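Local coordinates for uncharacterized protein (Burkholderia vietnamiensis, PDB 5HAL) that is of unknown function, possibly a beta-lactamase, and folds as a calycin-like beta barrel of the MoaF-like family, at residues 68-82 against 85-99. Numbering follows the deposited sequence.
Sequences ADTYAIAWQEADRAT and HIDDFAAGTSRTFFT. With EDO (1,2-ethanediol), chain B.
I73 and H85 form a hydrogen-bonded pair in an antiparallel hairpin of the closed calycin-type barrel, strand 70-76 against 85-88. The axes lie 4.7 Å apart at 158°, with reciprocal bonds for I73–H85 and Y71–D87, H85 N to I73 O being the shortest at 2.7 Å. F89 N also reaches D69 O.

I73, H85, Y71 and D87 share one face. There the H85 ring lies between T96 CG2 on one side and W75 CH2 on the other, CH2 standing 3.6 Å from H85 NE2 with the ring planes oblique at 50°. With W75 CG between its backbone N and carbonyl carbon (chi1 67°), the CH2 end of the indole reaches over the H85 ring. W75 NE1 bonds E77 OE2, which helps fix it. H85 ND1 donates in its ring plane to the syn side of D87 OD2 (2.7 Å), while S94 OG donates to D87 OD1. H85 NE2 pairs with O1 of a 1,2-ethanediol, probably from crystallisation, at 2.8 Å.

On the other face T70 CG2 meets I86 CG2 at 3.8 Å. T82 and T99 pair in the next hairpin, their hydroxyls bridged by a water.

Strand 56-67 flanks 70-76, strand 105-114 flanks 93-99, and Y27 of strand 22-27 touches H85.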
ATOM      1  N   ALA A  68      -9.143   8.043 -13.009  1.00 52.38           N
ATOM      2  CA  ALA A  68      -9.368   9.156 -12.098  1.00 53.47           C
ATOM      3  C   ALA A  68      -9.197   8.706 -10.655  1.00 57.26           C
ATOM      4  O   ALA A  68      -9.814   7.727 -10.218  1.00 59.33           O
ATOM      5  CB  ALA A  68     -10.770   9.730 -12.316  1.00 57.66           C
ATOM      6  N   ASP A  69      -8.319   9.393  -9.932  1.00 47.43           N
ATOM      7  CA  ASP A  69      -8.068   9.163  -8.511  1.00 45.18           C
ATOM      8  C   ASP A  69      -7.654   7.725  -8.184  1.00 38.40           C
ATOM      9  O   ASP A  69      -7.662   7.341  -7.003  1.00 36.66           O
ATOM     10  CB  ASP A  69      -9.290   9.551  -7.669  1.00 50.62           C
ATOM     11  CG  ASP A  69      -9.688  11.004  -7.855  1.00 53.65           C
ATOM     12  OD1 ASP A  69      -8.796  11.876  -7.871  1.00 52.17           O
ATOM     13  OD2 ASP A  69     -10.896  11.269  -7.994  1.00 56.30           O
ATOM     14  N   THR A  70      -7.262   6.932  -9.182  1.00 34.86           N
ATOM     15  CA  THR A  70      -6.897   5.532  -9.000  1.00 34.05           C
ATOM     16  C   THR A  70      -5.467   5.316  -9.486  1.00 36.35           C
ATOM     17  O   THR A  70      -5.141   5.671 -10.623  1.00 35.59           O
ATOM     18  CB  THR A  70      -7.860   4.607  -9.764  1.00 34.86           C
ATOM     19  OG1 THR A  70      -9.207   4.919  -9.414  1.00 39.19           O
ATOM     20  CG2 THR A  70      -7.598   3.150  -9.420  1.00 33.38           C
ATOM     21  N   TYR A  71      -4.625   4.706  -8.642  1.00 29.75           N
ATOM     22  CA  TYR A  71      -3.199   4.587  -8.918  1.00 28.72           C
ATOM     23  C   TYR A  71      -2.718   3.159  -8.706  1.00 31.25           C
ATOM     24  O   TYR A  71      -3.145   2.480  -7.766  1.00 29.91           O
ATOM     25  CB  TYR A  71      -2.381   5.555  -8.016  1.00 27.48           C
ATOM     26  CG  TYR A  71      -2.872   6.968  -8.156  1.00 30.38           C
ATOM     27  CD1 TYR A  71      -3.854   7.469  -7.315  1.00 32.84           C
ATOM     28  CD2 TYR A  71      -2.402   7.785  -9.177  1.00 33.17           C
ATOM     29  CE1 TYR A  71      -4.345   8.760  -7.481  1.00 37.82           C
ATOM     30  CE2 TYR A  71      -2.877   9.074  -9.344  1.00 35.38           C
ATOM     31  CZ  TYR A  71      -3.850   9.550  -8.494  1.00 36.77           C
ATOM     32  OH  TYR A  71      -4.324  10.824  -8.653  1.00 49.97           O
ATOM     33  N   ALA A  72      -1.816   2.715  -9.581  1.00 30.46           N
ATOM     34  CA  ALA A  72      -1.025   1.508  -9.357  1.00 29.08           C
ATOM     35  C   ALA A  72       0.219   1.876  -8.541  1.00 31.48           C
ATOM     36  O   ALA A  72       1.088   2.627  -9.003  1.00 33.01           O
ATOM     37  CB  ALA A  72      -0.651   0.863 -10.689  1.00 22.57           C
ATOM     38  N   ILE A  73       0.300   1.354  -7.325  1.00 25.14           N
ATOM     39  CA  ILE A  73       1.386   1.632  -6.388  1.00 22.83           C
ATOM     40  C   ILE A  73       2.103   0.311  -6.125  1.00 26.97           C
ATOM     41  O   ILE A  73       1.461  -0.678  -5.746  1.00 26.95           O
ATOM     42  CB  ILE A  73       0.838   2.252  -5.093  1.00 23.64           C
ATOM     43  CG1 ILE A  73      -0.031   3.473  -5.440  1.00 25.28           C
ATOM     44  CG2 ILE A  73       1.968   2.622  -4.116  1.00 21.62           C
ATOM     45  CD1 ILE A  73      -0.767   4.073  -4.256  1.00 25.28           C
ATOM     46  N   ALA A  74       3.420   0.278  -6.347  1.00 25.52           N
ATOM     47  CA  ALA A  74       4.165  -0.979  -6.259  1.00 24.82           C
ATOM     48  C   ALA A  74       5.486  -0.774  -5.540  1.00 23.32           C
ATOM     49  O   ALA A  74       6.102   0.287  -5.618  1.00 22.89           O
ATOM     50  CB  ALA A  74       4.447  -1.602  -7.648  1.00 18.11           C
ATOM     51  N   TRP A  75       5.922  -1.811  -4.838  1.00 26.40           N
ATOM     52  CA  TRP A  75       7.191  -1.750  -4.131  1.00 26.08           C
ATOM     53  C   TRP A  75       7.661  -3.169  -3.840  1.00 24.58           C
ATOM     54  O   TRP A  75       6.906  -4.138  -3.956  1.00 22.23           O
ATOM     55  CB  TRP A  75       7.070  -0.945  -2.839  1.00 22.87           C
ATOM     56  CG  TRP A  75       6.198  -1.577  -1.778  1.00 23.73           C
ATOM     57  CD1 TRP A  75       6.571  -2.536  -0.873  1.00 24.93           C
ATOM     58  CD2 TRP A  75       4.822  -1.268  -1.492  1.00 23.33           C
ATOM     59  NE1 TRP A  75       5.514  -2.840  -0.048  1.00 25.55           N
ATOM     60  CE2 TRP A  75       4.433  -2.070  -0.401  1.00 24.80           C
ATOM     61  CE3 TRP A  75       3.883  -0.378  -2.051  1.00 23.80           C
ATOM     62  CZ2 TRP A  75       3.145  -2.023   0.140  1.00 27.92           C
ATOM     63  CZ3 TRP A  75       2.609  -0.327  -1.516  1.00 24.28           C
ATOM     64  CH2 TRP A  75       2.250  -1.146  -0.424  1.00 28.92           C
ATOM     65  N   GLN A  76       8.924  -3.276  -3.449  1.00 24.99           N
ATOM     66  CA  GLN A  76       9.506  -4.538  -3.035  1.00 23.92           C
ATOM     67  C   GLN A  76      10.105  -4.351  -1.651  1.00 26.16           C
ATOM     68  O   GLN A  76      10.825  -3.382  -1.406  1.00 28.41           O
ATOM     69  CB  GLN A  76      10.563  -4.997  -4.035  1.00 23.60           C
ATOM     70  CG  GLN A  76      11.213  -6.321  -3.717  1.00 23.46           C
ATOM     71  CD  GLN A  76      11.950  -6.872  -4.935  1.00 27.19           C
ATOM     72  OE1 GLN A  76      12.522  -6.111  -5.730  1.00 26.26           O
ATOM     73  NE2 GLN A  76      11.909  -8.191  -5.108  1.00 25.77           N
ATOM     74  N   GLU A  77       9.826  -5.287  -0.761  1.00 26.14           N
ATOM     75  CA  GLU A  77      10.211  -5.185   0.631  1.00 22.81           C
ATOM     76  C   GLU A  77      11.634  -5.705   0.818  1.00 27.90           C
ATOM     77  O   GLU A  77      12.227  -6.291  -0.091  1.00 29.02           O
ATOM     78  CB  GLU A  77       9.191  -5.949   1.494  1.00 31.09           C
ATOM     79  CG  GLU A  77       8.197  -5.000   2.167  1.00 41.99           C
ATOM     80  CD  GLU A  77       6.804  -5.552   2.318  1.00 43.73           C
ATOM     81  OE1 GLU A  77       6.649  -6.687   2.815  1.00 47.02           O
ATOM     82  OE2 GLU A  77       5.851  -4.831   1.963  1.00 38.23           O
ATOM     83  N   ALA A  78      12.180  -5.485   2.018  1.00 26.37           N
ATOM     84  CA  ALA A  78      13.568  -5.843   2.288  1.00 33.90           C
ATOM     85  C   ALA A  78      13.828  -7.325   2.065  1.00 33.86           C
ATOM     86  O   ALA A  78      14.931  -7.700   1.652  1.00 34.20           O
ATOM     87  CB  ALA A  78      13.959  -5.449   3.720  1.00 33.85           C
ATOM     88  N   ASP A  79      12.847  -8.189   2.334  1.00 27.49           N
ATOM     89  CA  ASP A  79      13.081  -9.611   2.123  1.00 27.00           C
ATOM     90  C   ASP A  79      12.746 -10.037   0.698  1.00 25.66           C
ATOM     91  O   ASP A  79      12.702 -11.243   0.420  1.00 24.43           O
ATOM     92  CB  ASP A  79      12.311 -10.459   3.163  1.00 27.76           C
ATOM     93  CG  ASP A  79      10.790 -10.447   2.945  1.00 31.86           C
ATOM     94  OD1 ASP A  79      10.286  -9.633   2.148  1.00 27.53           O
ATOM     95  OD2 ASP A  79      10.090 -11.256   3.588  1.00 34.55           O
ATOM     96  N   ARG A  80      12.510  -9.069  -0.200  1.00 22.02           N
ATOM     97  CA  ARG A  80      12.241  -9.218  -1.649  1.00 23.65           C
ATOM     98  C   ARG A  80      10.811  -9.660  -1.951  1.00 27.96           C
ATOM     99  O   ARG A  80      10.493  -9.942  -3.122  1.00 26.95           O
ATOM    100  CB  ARG A  80      13.248 -10.158  -2.335  1.00 21.45           C
ATOM    101  CG  ARG A  80      14.713  -9.609  -2.294  1.00 22.91           C
ATOM    102  CD  ARG A  80      15.717 -10.644  -2.730  1.00 29.10           C
ATOM    103  NE  ARG A  80      15.699 -11.797  -1.835  1.00 29.05           N
ATOM    104  CZ  ARG A  80      15.846 -13.057  -2.223  1.00 31.30           C
ATOM    105  NH1 ARG A  80      16.021 -13.355  -3.507  1.00 33.02           N
ATOM    106  NH2 ARG A  80      15.814 -14.028  -1.318  1.00 36.12           N
ATOM    107  N   ALA A  81       9.922  -9.701  -0.957  1.00 26.59           N
ATOM    108  CA  ALA A  81       8.495  -9.803  -1.251  1.00 26.48           C
ATOM    109  C   ALA A  81       8.057  -8.600  -2.080  1.00 25.99           C
ATOM    110  O   ALA A  81       8.563  -7.492  -1.894  1.00 27.10           O
ATOM    111  CB  ALA A  81       7.685  -9.876   0.050  1.00 23.94           C
ATOM    112  N   THR A  82       7.118  -8.813  -3.013  1.00 24.27           N
ATOM    113  CA  THR A  82       6.638  -7.730  -3.870  1.00 22.85           C
ATOM    114  C   THR A  82       5.159  -7.458  -3.631  1.00 28.09           C
ATOM    115  O   THR A  82       4.376  -8.370  -3.328  1.00 25.93           O
ATOM    116  CB  THR A  82       6.849  -8.026  -5.359  1.00 21.71           C
ATOM    117  OG1 THR A  82       6.058  -9.158  -5.740  1.00 21.26           O
ATOM    118  CG2 THR A  82       8.310  -8.318  -5.640  1.00 21.67           C
ATOM    119  N   HIS A  85      -0.460  -2.514  -5.336  1.00 22.01           N
ATOM    120  CA  HIS A  85      -1.760  -1.951  -4.983  1.00 20.36           C
ATOM    121  C   HIS A  85      -2.410  -1.321  -6.205  1.00 29.84           C
ATOM    122  O   HIS A  85      -1.745  -0.631  -6.979  1.00 27.62           O
ATOM    123  CB  HIS A  85      -1.635  -0.839  -3.940  1.00 21.06           C
ATOM    124  CG  HIS A  85      -1.530  -1.307  -2.530  1.00 25.40           C
ATOM    125  ND1 HIS A  85      -2.002  -0.556  -1.472  1.00 25.20           N
ATOM    126  CD2 HIS A  85      -0.968  -2.416  -1.990  1.00 24.14           C
ATOM    127  CE1 HIS A  85      -1.755  -1.198  -0.342  1.00 26.97           C
ATOM    128  NE2 HIS A  85      -1.132  -2.330  -0.631  1.00 25.21           N
ATOM    129  N   ILE A  86      -3.726  -1.490  -6.332  1.00 28.06           N
ATOM    130  CA  ILE A  86      -4.544  -0.613  -7.163  1.00 27.91           C
ATOM    131  C   ILE A  86      -5.476   0.097  -6.200  1.00 28.50           C
ATOM    132  O   ILE A  86      -6.462  -0.481  -5.728  1.00 28.07           O
ATOM    133  CB  ILE A  86      -5.315  -1.363  -8.250  1.00 29.99           C
ATOM    134  CG1 ILE A  86      -4.321  -2.147  -9.103  1.00 29.22           C
ATOM    135  CG2 ILE A  86      -6.096  -0.381  -9.115  1.00 26.51           C
ATOM    136  CD1 ILE A  86      -4.950  -3.195  -9.911  1.00 37.15           C
ATOM    137  N   ASP A  87      -5.143   1.338  -5.876  1.00 26.08           N
ATOM    138  CA  ASP A  87      -5.798   2.077  -4.810  1.00 27.13           C
ATOM    139  C   ASP A  87      -6.590   3.222  -5.423  1.00 30.56           C
ATOM    140  O   ASP A  87      -6.020   4.090  -6.091  1.00 34.51           O
ATOM    141  CB  ASP A  87      -4.771   2.585  -3.797  1.00 24.95           C
ATOM    142  CG  ASP A  87      -4.223   1.468  -2.922  1.00 29.03           C
ATOM    143  OD1 ASP A  87      -4.752   0.345  -3.021  1.00 27.98           O
ATOM    144  OD2 ASP A  87      -3.280   1.704  -2.133  1.00 25.80           O
ATOM    145  N   ASP A  88      -7.900   3.206  -5.200  1.00 33.31           N
ATOM    146  CA  ASP A  88      -8.825   4.209  -5.714  1.00 34.56           C
ATOM    147  C   ASP A  88      -9.193   5.105  -4.538  1.00 35.75           C
ATOM    148  O   ASP A  88      -9.938   4.687  -3.643  1.00 38.26           O
ATOM    149  CB  ASP A  88     -10.041   3.512  -6.326  1.00 39.08           C
ATOM    150  CG  ASP A  88     -11.108   4.476  -6.853  1.00 41.53           C
ATOM    151  OD1 ASP A  88     -11.143   5.661  -6.475  1.00 38.82           O
ATOM    152  OD2 ASP A  88     -11.944   4.008  -7.649  1.00 44.90           O
ATOM    153  N   PHE A  89      -8.657   6.333  -4.534  1.00 33.80           N
ATOM    154  CA  PHE A  89      -8.811   7.227  -3.396  1.00 38.40           C
ATOM    155  C   PHE A  89     -10.142   7.960  -3.383  1.00 45.01           C
ATOM    156  O   PHE A  89     -10.457   8.605  -2.378  1.00 45.20           O
ATOM    157  CB  PHE A  89      -7.659   8.237  -3.362  1.00 32.25           C
ATOM    158  CG  PHE A  89      -6.332   7.606  -3.066  1.00 33.48           C
ATOM    159  CD1 PHE A  89      -5.816   7.625  -1.784  1.00 31.23           C
ATOM    160  CD2 PHE A  89      -5.627   6.945  -4.060  1.00 30.72           C
ATOM    161  CE1 PHE A  89      -4.603   7.026  -1.501  1.00 32.91           C
ATOM    162  CE2 PHE A  89      -4.414   6.349  -3.789  1.00 35.37           C
ATOM    163  CZ  PHE A  89      -3.902   6.385  -2.498  1.00 32.33           C
ATOM    164  N   ALA A  90     -10.922   7.889  -4.459  1.00 48.64           N
ATOM    165  CA  ALA A  90     -12.251   8.493  -4.435  1.00 51.97           C
ATOM    166  C   ALA A  90     -13.295   7.507  -3.925  1.00 53.23           C
ATOM    167  O   ALA A  90     -14.107   7.847  -3.060  1.00 54.53           O
ATOM    168  CB  ALA A  90     -12.636   8.999  -5.826  1.00 48.48           C
ATOM    169  N   ALA A  91     -13.273   6.279  -4.439  1.00 51.00           N
ATOM    170  CA  ALA A  91     -14.180   5.247  -3.960  1.00 51.33           C
ATOM    171  C   ALA A  91     -13.742   4.656  -2.629  1.00 54.73           C
ATOM    172  O   ALA A  91     -14.551   3.998  -1.967  1.00 52.75           O
ATOM    173  CB  ALA A  91     -14.301   4.130  -4.996  1.00 47.17           C
ATOM    174  N   GLY A  92     -12.491   4.868  -2.225  1.00 47.04           N
ATOM    175  CA  GLY A  92     -12.005   4.277  -0.991  1.00 41.08           C
ATOM    176  C   GLY A  92     -11.806   2.777  -1.061  1.00 40.43           C
ATOM    177  O   GLY A  92     -12.187   2.059  -0.126  1.00 39.85           O
ATOM    178  N   THR A  93     -11.216   2.279  -2.144  1.00 37.11           N
ATOM    179  CA  THR A  93     -10.992   0.854  -2.312  1.00 35.65           C
ATOM    180  C   THR A  93      -9.514   0.579  -2.547  1.00 34.71           C
ATOM    181  O   THR A  93      -8.787   1.415  -3.090  1.00 32.83           O
ATOM    182  CB  THR A  93     -11.795   0.281  -3.487  1.00 36.20           C
ATOM    183  OG1 THR A  93     -11.348   0.891  -4.699  1.00 40.46           O
ATOM    184  CG2 THR A  93     -13.295   0.552  -3.311  1.00 36.44           C
ATOM    185  N   SER A  94      -9.086  -0.620  -2.158  1.00 32.97           N
ATOM    186  CA  SER A  94      -7.712  -1.058  -2.367  1.00 30.78           C
ATOM    187  C   SER A  94      -7.728  -2.515  -2.814  1.00 34.28           C
ATOM    188  O   SER A  94      -8.265  -3.383  -2.118  1.00 33.29           O
ATOM    189  CB  SER A  94      -6.877  -0.887  -1.092  1.00 28.12           C
ATOM    190  OG  SER A  94      -5.581  -1.460  -1.251  1.00 30.07           O
ATOM    191  N   ARG A  95      -7.145  -2.784  -3.976  1.00 33.61           N
ATOM    192  CA  ARG A  95      -6.984  -4.142  -4.476  1.00 28.15           C
ATOM    193  C   ARG A  95      -5.497  -4.459  -4.539  1.00 34.53           C
ATOM    194  O   ARG A  95      -4.726  -3.716  -5.158  1.00 31.40           O
ATOM    195  CB  ARG A  95      -7.635  -4.299  -5.847  1.00 34.72           C
ATOM    196  CG  ARG A  95      -7.571  -5.715  -6.367  1.00 52.63           C
ATOM    197  CD  ARG A  95      -8.315  -5.871  -7.692  1.00 60.35           C
ATOM    198  NE  ARG A  95      -9.729  -5.517  -7.603  1.00 67.48           N
ATOM    199  CZ  ARG A  95     -10.657  -6.297  -7.062  1.00 62.62           C
ATOM    200  NH1 ARG A  95     -10.312  -7.470  -6.547  1.00 57.58           N
ATOM    201  NH2 ARG A  95     -11.922  -5.902  -7.032  1.00 60.43           N
ATOM    202  N   THR A  96      -5.088  -5.552  -3.895  1.00 33.39           N
ATOM    203  CA  THR A  96      -3.670  -5.826  -3.711  1.00 29.11           C
ATOM    204  C   THR A  96      -3.301  -7.217  -4.200  1.00 30.03           C
ATOM    205  O   THR A  96      -4.069  -8.177  -4.085  1.00 28.02           O
ATOM    206  CB  THR A  96      -3.236  -5.687  -2.234  1.00 30.41           C
ATOM    207  OG1 THR A  96      -3.847  -6.714  -1.449  1.00 35.84           O
ATOM    208  CG2 THR A  96      -3.663  -4.354  -1.692  1.00 32.87           C
ATOM    209  N   PHE A  97      -2.089  -7.297  -4.729  1.00 25.03           N
ATOM    210  CA  PHE A  97      -1.452  -8.527  -5.161  1.00 26.22           C
ATOM    211  C   PHE A  97      -0.103  -8.572  -4.470  1.00 28.88           C
ATOM    212  O   PHE A  97       0.684  -7.630  -4.589  1.00 30.60           O
ATOM    213  CB  PHE A  97      -1.289  -8.544  -6.683  1.00 23.19           C
ATOM    214  CG  PHE A  97      -2.579  -8.290  -7.427  1.00 27.19           C
ATOM    215  CD1 PHE A  97      -3.361  -9.350  -7.852  1.00 23.05           C
ATOM    216  CD2 PHE A  97      -3.013  -6.992  -7.683  1.00 30.07           C
ATOM    217  CE1 PHE A  97      -4.576  -9.127  -8.539  1.00 26.28           C
ATOM    218  CE2 PHE A  97      -4.216  -6.762  -8.362  1.00 28.10           C
ATOM    219  CZ  PHE A  97      -4.994  -7.844  -8.795  1.00 24.12           C
ATOM    220  N   PHE A  98       0.162  -9.650  -3.745  1.00 23.39           N
ATOM    221  CA  PHE A  98       1.308  -9.719  -2.848  1.00 27.53           C
ATOM    222  C   PHE A  98       1.996 -11.056  -3.093  1.00 25.80           C
ATOM    223  O   PHE A  98       1.364 -12.113  -2.991  1.00 25.38           O
ATOM    224  CB  PHE A  98       0.841  -9.531  -1.386  1.00 30.59           C
ATOM    225  CG  PHE A  98       1.821  -9.984  -0.338  1.00 41.64           C
ATOM    226  CD1 PHE A  98       1.459 -10.955   0.590  1.00 51.52           C
ATOM    227  CD2 PHE A  98       3.090  -9.411  -0.240  1.00 52.01           C
ATOM    228  CE1 PHE A  98       2.363 -11.373   1.587  1.00 56.72           C
ATOM    229  CE2 PHE A  98       3.997  -9.821   0.752  1.00 51.62           C
ATOM    230  CZ  PHE A  98       3.637 -10.803   1.659  1.00 48.49           C
ATOM    231  N   THR A  99       3.261 -11.007  -3.492  1.00 23.95           N
ATOM    232  CA  THR A  99       4.071 -12.208  -3.673  1.00 26.36           C
ATOM    233  C   THR A  99       5.059 -12.234  -2.516  1.00 27.87           C
ATOM    234  O   THR A  99       5.961 -11.393  -2.451  1.00 26.11           O
ATOM    235  CB  THR A  99       4.802 -12.212  -5.018  1.00 21.50           C
ATOM    236  OG1 THR A  99       3.867 -12.039  -6.095  1.00 23.48           O
ATOM    237  CG2 THR A  99       5.547 -13.535  -5.208  1.00 21.05           C
TER
HETATM  238  C1  EDO B 201       0.047  -5.666   1.125  1.00 63.28           C
HETATM  239  O1  EDO B 201      -0.656  -4.417   1.243  1.00 51.30           O
HETATM  240  C2  EDO B 201       0.913  -5.898   2.358  1.00 64.84           C
HETATM  241  O2  EDO B 201       1.435  -7.232   2.382  1.00 65.11           O
HETATM  242  O   HOH W   1       3.355  -9.276  -6.499  1.00 23.13           O